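Local atomic coordinates of 3-methyladenine DNA glycosylase (Helicobacter pylori, PDB entry 1PU7), a protein that probably excises 3-methyladenine and similar alkylated bases from damaged DNA as a base-excision-repair glycosylase of the HhH-GPD superfamily. Residues 21-26 with 198-203. Residues are numbered along the deposited sequence; the frame is centred on the assembly and turned at random.
Sequences PAWWWP and LYARFH. With 39A (6-amino-3,9-dimethyl-9H-purin-3-ium), chain C.
The carbonyl oxygen of A22 receives the guanidinium of R201: R201 NH1 stands 2.9 Å from A22 O with an N-H...O angle of 157°. The acceptor lies close to the guanidinium plane, whereas the donor stands 39° above the carbonyl plane. A bend at chi3 turns the guanidinium toward A22 O, and the aliphatic R201 CD passes the same oxygen at 3.4 Å. Q197 gives A22 O a second hydrogen bond, and R201 NE is held by the carboxylated lysine at position 205. A22 occupies the second position of a type I turn from P21 to W24, closed by W24 N to P21 O, which sets W23 and W24 against the helix. W23 offers the six-membered part of its indole, with W23 CE3 3.5 Å from A200 CB, an apolar contact made at an oblique angle. W24, whose CG is anti to the backbone N (chi1 179°), extends past A200 O and beside H203, W24 CZ3 lying 3.7 Å from H203 CD2 with the two ring planes nearly perpendicular. Helix 195-203 thus backs a loop, in an all-helical HhH-GPD protein, that lines the base pocket: the bound 3,9-dimethyladenine stacks nearly parallel over one face of W24, whose CH2 is 3.2 Å from purine C4. E208 accepts a hydrogen bond from W24 NE1, which should help fix the rotation of this indole. Toward W25 the purine instead points its C8 edge at the centre of the indole face, with C8 3.2 Å from W25 CD2, and the N9 methyl carbon C9M reaches W25 CH2 at 3.4 Å. F45 meets W25 edge-to-face, the ring of Y140 also touches it, and P26 CD approaches purine N7 at 3.6 Å.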
ATOM      1  N   PRO A  21      11.942  -5.199   4.853  1.00 12.60           N
ATOM      2  CA  PRO A  21      11.554  -4.789   6.218  1.00 11.86           C
ATOM      3  C   PRO A  21      10.296  -5.541   6.700  1.00 11.35           C
ATOM      4  O   PRO A  21       9.654  -6.273   5.927  1.00 10.93           O
ATOM      5  CB  PRO A  21      11.293  -3.266   6.100  1.00 12.84           C
ATOM      6  CG  PRO A  21      11.099  -2.975   4.639  1.00 12.50           C
ATOM      7  CD  PRO A  21      11.713  -4.138   3.853  1.00 12.16           C
ATOM      8  N   ALA A  22       9.961  -5.373   7.970  1.00  9.81           N
ATOM      9  CA  ALA A  22       8.932  -6.176   8.617  1.00  9.72           C
ATOM     10  C   ALA A  22       7.553  -6.116   7.933  1.00  8.65           C
ATOM     11  O   ALA A  22       6.877  -7.114   7.858  1.00  7.74           O
ATOM     12  CB  ALA A  22       8.811  -5.805  10.141  1.00 10.04           C
ATOM     13  N   TRP A  23       7.156  -4.953   7.431  1.00  7.48           N
ATOM     14  CA  TRP A  23       5.849  -4.814   6.784  1.00  7.66           C
ATOM     15  C   TRP A  23       5.994  -4.762   5.269  1.00  7.47           C
ATOM     16  O   TRP A  23       5.068  -4.365   4.567  1.00  7.55           O
ATOM     17  CB  TRP A  23       5.147  -3.550   7.276  1.00  7.49           C
ATOM     18  CG  TRP A  23       4.512  -3.672   8.619  1.00 10.17           C
ATOM     19  CD1 TRP A  23       5.151  -3.879   9.809  1.00  9.79           C
ATOM     20  CD2 TRP A  23       3.098  -3.642   8.921  1.00  7.52           C
ATOM     21  NE1 TRP A  23       4.231  -3.935  10.831  1.00  9.39           N
ATOM     22  CE2 TRP A  23       2.966  -3.791  10.318  1.00 11.07           C
ATOM     23  CE3 TRP A  23       1.933  -3.477   8.152  1.00  8.71           C
ATOM     24  CZ2 TRP A  23       1.707  -3.793  10.973  1.00  9.21           C
ATOM     25  CZ3 TRP A  23       0.688  -3.482   8.791  1.00  6.77           C
ATOM     26  CH2 TRP A  23       0.589  -3.630  10.192  1.00  9.59           C
ATOM     27  N   TRP A  24       7.159  -5.179   4.776  1.00  6.84           N
ATOM     28  CA  TRP A  24       7.516  -5.162   3.337  1.00  6.46           C
ATOM     29  C   TRP A  24       7.664  -3.772   2.718  1.00  6.30           C
ATOM     30  O   TRP A  24       8.726  -3.465   2.212  1.00  8.24           O
ATOM     31  CB  TRP A  24       6.601  -6.031   2.504  1.00  5.90           C
ATOM     32  CG  TRP A  24       6.888  -6.034   1.018  1.00  6.71           C
ATOM     33  CD1 TRP A  24       7.965  -6.604   0.380  1.00  7.02           C
ATOM     34  CD2 TRP A  24       6.088  -5.434  -0.010  1.00  6.45           C
ATOM     35  NE1 TRP A  24       7.859  -6.421  -0.980  1.00  8.25           N
ATOM     36  CE2 TRP A  24       6.725  -5.690  -1.247  1.00  7.24           C
ATOM     37  CE3 TRP A  24       4.874  -4.728  -0.014  1.00  7.80           C
ATOM     38  CZ2 TRP A  24       6.186  -5.283  -2.471  1.00  6.56           C
ATOM     39  CZ3 TRP A  24       4.339  -4.320  -1.219  1.00  6.46           C
ATOM     40  CH2 TRP A  24       5.005  -4.600  -2.446  1.00  6.93           C
ATOM     41  N   TRP A  25       6.608  -2.960   2.748  1.00  6.37           N
ATOM     42  CA  TRP A  25       6.652  -1.591   2.277  1.00  7.28           C
ATOM     43  C   TRP A  25       7.642  -0.805   3.132  1.00  7.74           C
ATOM     44  O   TRP A  25       7.499  -0.775   4.344  1.00  8.06           O
ATOM     45  CB  TRP A  25       5.265  -0.963   2.448  1.00  6.24           C
ATOM     46  CG  TRP A  25       4.964   0.179   1.518  1.00  5.20           C
ATOM     47  CD1 TRP A  25       5.546   1.430   1.501  1.00  4.65           C
ATOM     48  CD2 TRP A  25       3.950   0.191   0.516  1.00  3.71           C
ATOM     49  NE1 TRP A  25       4.973   2.201   0.506  1.00  5.07           N
ATOM     50  CE2 TRP A  25       4.016   1.454  -0.142  1.00  5.07           C
ATOM     51  CE3 TRP A  25       3.029  -0.767   0.051  1.00  4.15           C
ATOM     52  CZ2 TRP A  25       3.139   1.814  -1.182  1.00  5.09           C
ATOM     53  CZ3 TRP A  25       2.180  -0.428  -1.043  1.00  6.97           C
ATOM     54  CH2 TRP A  25       2.230   0.864  -1.619  1.00  5.75           C
ATOM     55  N   PRO A  26       8.652  -0.184   2.516  1.00  8.81           N
ATOM     56  CA  PRO A  26       9.624   0.644   3.275  1.00  8.61           C
ATOM     57  C   PRO A  26       8.947   1.808   3.993  1.00  8.39           C
ATOM     58  O   PRO A  26       8.116   2.486   3.393  1.00  7.31           O
ATOM     59  CB  PRO A  26      10.575   1.200   2.201  1.00  9.18           C
ATOM     60  CG  PRO A  26      10.354   0.358   0.956  1.00 10.11           C
ATOM     61  CD  PRO A  26       8.939  -0.241   1.060  1.00  8.38           C
ATOM     62  N   LEU A 198       0.467  -9.576   8.537  1.00  6.95           N
ATOM     63  CA  LEU A 198       0.370 -10.740   7.676  1.00  6.86           C
ATOM     64  C   LEU A 198      -0.056 -10.358   6.219  1.00  7.39           C
ATOM     65  O   LEU A 198       0.602 -10.733   5.269  1.00  7.14           O
ATOM     66  CB  LEU A 198      -0.566 -11.785   8.285  1.00  6.10           C
ATOM     67  CG  LEU A 198      -0.443 -13.142   7.594  1.00  7.99           C
ATOM     68  CD1 LEU A 198      -0.615 -14.239   8.589  1.00  9.76           C
ATOM     69  CD2 LEU A 198      -1.515 -13.235   6.507  1.00  9.59           C
ATOM     70  N   TYR A 199      -1.144  -9.617   6.056  1.00  7.36           N
ATOM     71  CA  TYR A 199      -1.582  -9.196   4.724  1.00  7.73           C
ATOM     72  C   TYR A 199      -0.569  -8.262   4.069  1.00  7.90           C
ATOM     73  O   TYR A 199      -0.372  -8.292   2.831  1.00  8.66           O
ATOM     74  CB  TYR A 199      -2.887  -8.419   4.844  1.00  8.20           C
ATOM     75  CG  TYR A 199      -4.123  -9.213   5.163  1.00  7.36           C
ATOM     76  CD1 TYR A 199      -5.173  -8.610   5.844  1.00  7.60           C
ATOM     77  CD2 TYR A 199      -4.261 -10.546   4.751  1.00  8.38           C
ATOM     78  CE1 TYR A 199      -6.325  -9.307   6.159  1.00 10.10           C
ATOM     79  CE2 TYR A 199      -5.427 -11.241   5.008  1.00  9.56           C
ATOM     80  CZ  TYR A 199      -6.461 -10.616   5.733  1.00 10.08           C
ATOM     81  OH  TYR A 199      -7.635 -11.292   6.014  1.00 10.44           O
ATOM     82  N   ALA A 200       0.018  -7.383   4.877  1.00  6.82           N
ATOM     83  CA  ALA A 200       1.107  -6.552   4.396  1.00  6.66           C
ATOM     84  C   ALA A 200       2.190  -7.421   3.754  1.00  7.37           C
ATOM     85  O   ALA A 200       2.659  -7.101   2.658  1.00  6.50           O
ATOM     86  CB  ALA A 200       1.688  -5.697   5.522  1.00  7.24           C
ATOM     87  N   ARG A 201       2.565  -8.515   4.419  1.00  7.03           N
ATOM     88  CA  ARG A 201       3.649  -9.365   3.913  1.00  8.16           C
ATOM     89  C   ARG A 201       3.206 -10.268   2.748  1.00  7.62           C
ATOM     90  O   ARG A 201       3.949 -10.510   1.819  1.00  8.58           O
ATOM     91  CB  ARG A 201       4.230 -10.224   5.039  1.00  7.73           C
ATOM     92  CG  ARG A 201       5.068  -9.426   6.044  1.00  7.75           C
ATOM     93  CD  ARG A 201       5.664 -10.253   7.176  1.00  7.77           C
ATOM     94  NE  ARG A 201       6.767 -11.084   6.693  1.00  6.68           N
ATOM     95  CZ  ARG A 201       8.040 -10.701   6.644  1.00  8.97           C
ATOM     96  NH1 ARG A 201       8.423  -9.506   7.100  1.00  6.81           N
ATOM     97  NH2 ARG A 201       8.949 -11.548   6.180  1.00  8.07           N
ATOM     98  N   PHE A 202       1.971 -10.741   2.822  1.00  8.94           N
ATOM     99  CA  PHE A 202       1.411 -11.672   1.848  1.00  8.51           C
ATOM    100  C   PHE A 202       1.335 -10.944   0.514  1.00  8.50           C
ATOM    101  O   PHE A 202       1.732 -11.483  -0.502  1.00  8.69           O
ATOM    102  CB  PHE A 202       0.008 -12.092   2.327  1.00  7.73           C
ATOM    103  CG  PHE A 202      -0.614 -13.247   1.563  1.00  8.68           C
ATOM    104  CD1 PHE A 202      -1.829 -13.771   1.991  1.00  8.86           C
ATOM    105  CD2 PHE A 202      -0.015 -13.809   0.433  1.00  7.28           C
ATOM    106  CE1 PHE A 202      -2.431 -14.825   1.327  1.00  7.49           C
ATOM    107  CE2 PHE A 202      -0.594 -14.869  -0.233  1.00  8.57           C
ATOM    108  CZ  PHE A 202      -1.819 -15.384   0.222  1.00  8.95           C
ATOM    109  N   HIS A 203       0.814  -9.720   0.517  1.00  8.25           N
ATOM    110  CA  HIS A 203       0.741  -8.976  -0.742  1.00  8.80           C
ATOM    111  C   HIS A 203       2.179  -8.738  -1.252  1.00  9.26           C
ATOM    112  O   HIS A 203       2.463  -8.906  -2.429  1.00  9.77           O
ATOM    113  CB  HIS A 203      -0.009  -7.639  -0.577  1.00  8.06           C
ATOM    114  CG  HIS A 203       0.226  -6.700  -1.708  1.00  7.14           C
ATOM    115  ND1 HIS A 203      -0.170  -6.986  -3.000  1.00  8.56           N
ATOM    116  CD2 HIS A 203       0.847  -5.496  -1.766  1.00  8.29           C
ATOM    117  CE1 HIS A 203       0.182  -5.994  -3.799  1.00  7.60           C
ATOM    118  NE2 HIS A 203       0.785  -5.068  -3.073  1.00  6.08           N
TER
HETATM  119  N6  39A C 219       9.379  -3.178  -2.274  1.00 21.25           N
HETATM  120  C6  39A C 219       8.407  -2.956  -3.195  1.00 21.65           C
HETATM  121  C5  39A C 219       7.317  -2.254  -2.760  1.00 22.67           C
HETATM  122  N7  39A C 219       6.976  -1.695  -1.531  1.00 21.48           N
HETATM  123  C4  39A C 219       6.283  -2.010  -3.714  1.00 22.00           C
HETATM  124  N9  39A C 219       5.337  -1.332  -3.109  1.00 21.26           N
HETATM  125  C8  39A C 219       5.754  -1.143  -1.822  1.00 22.55           C
HETATM  126  C9M 39A C 219       4.129  -0.936  -3.867  1.00 22.60           C
HETATM  127  N3  39A C 219       6.379  -2.475  -5.046  1.00 23.24           N
HETATM  128  C3M 39A C 219       5.295  -2.244  -6.019  1.00 23.08           C
HETATM  129  C2  39A C 219       7.483  -3.169  -5.388  1.00 20.07           C
HETATM  130  N1  39A C 219       8.460  -3.396  -4.488  1.00 22.11           N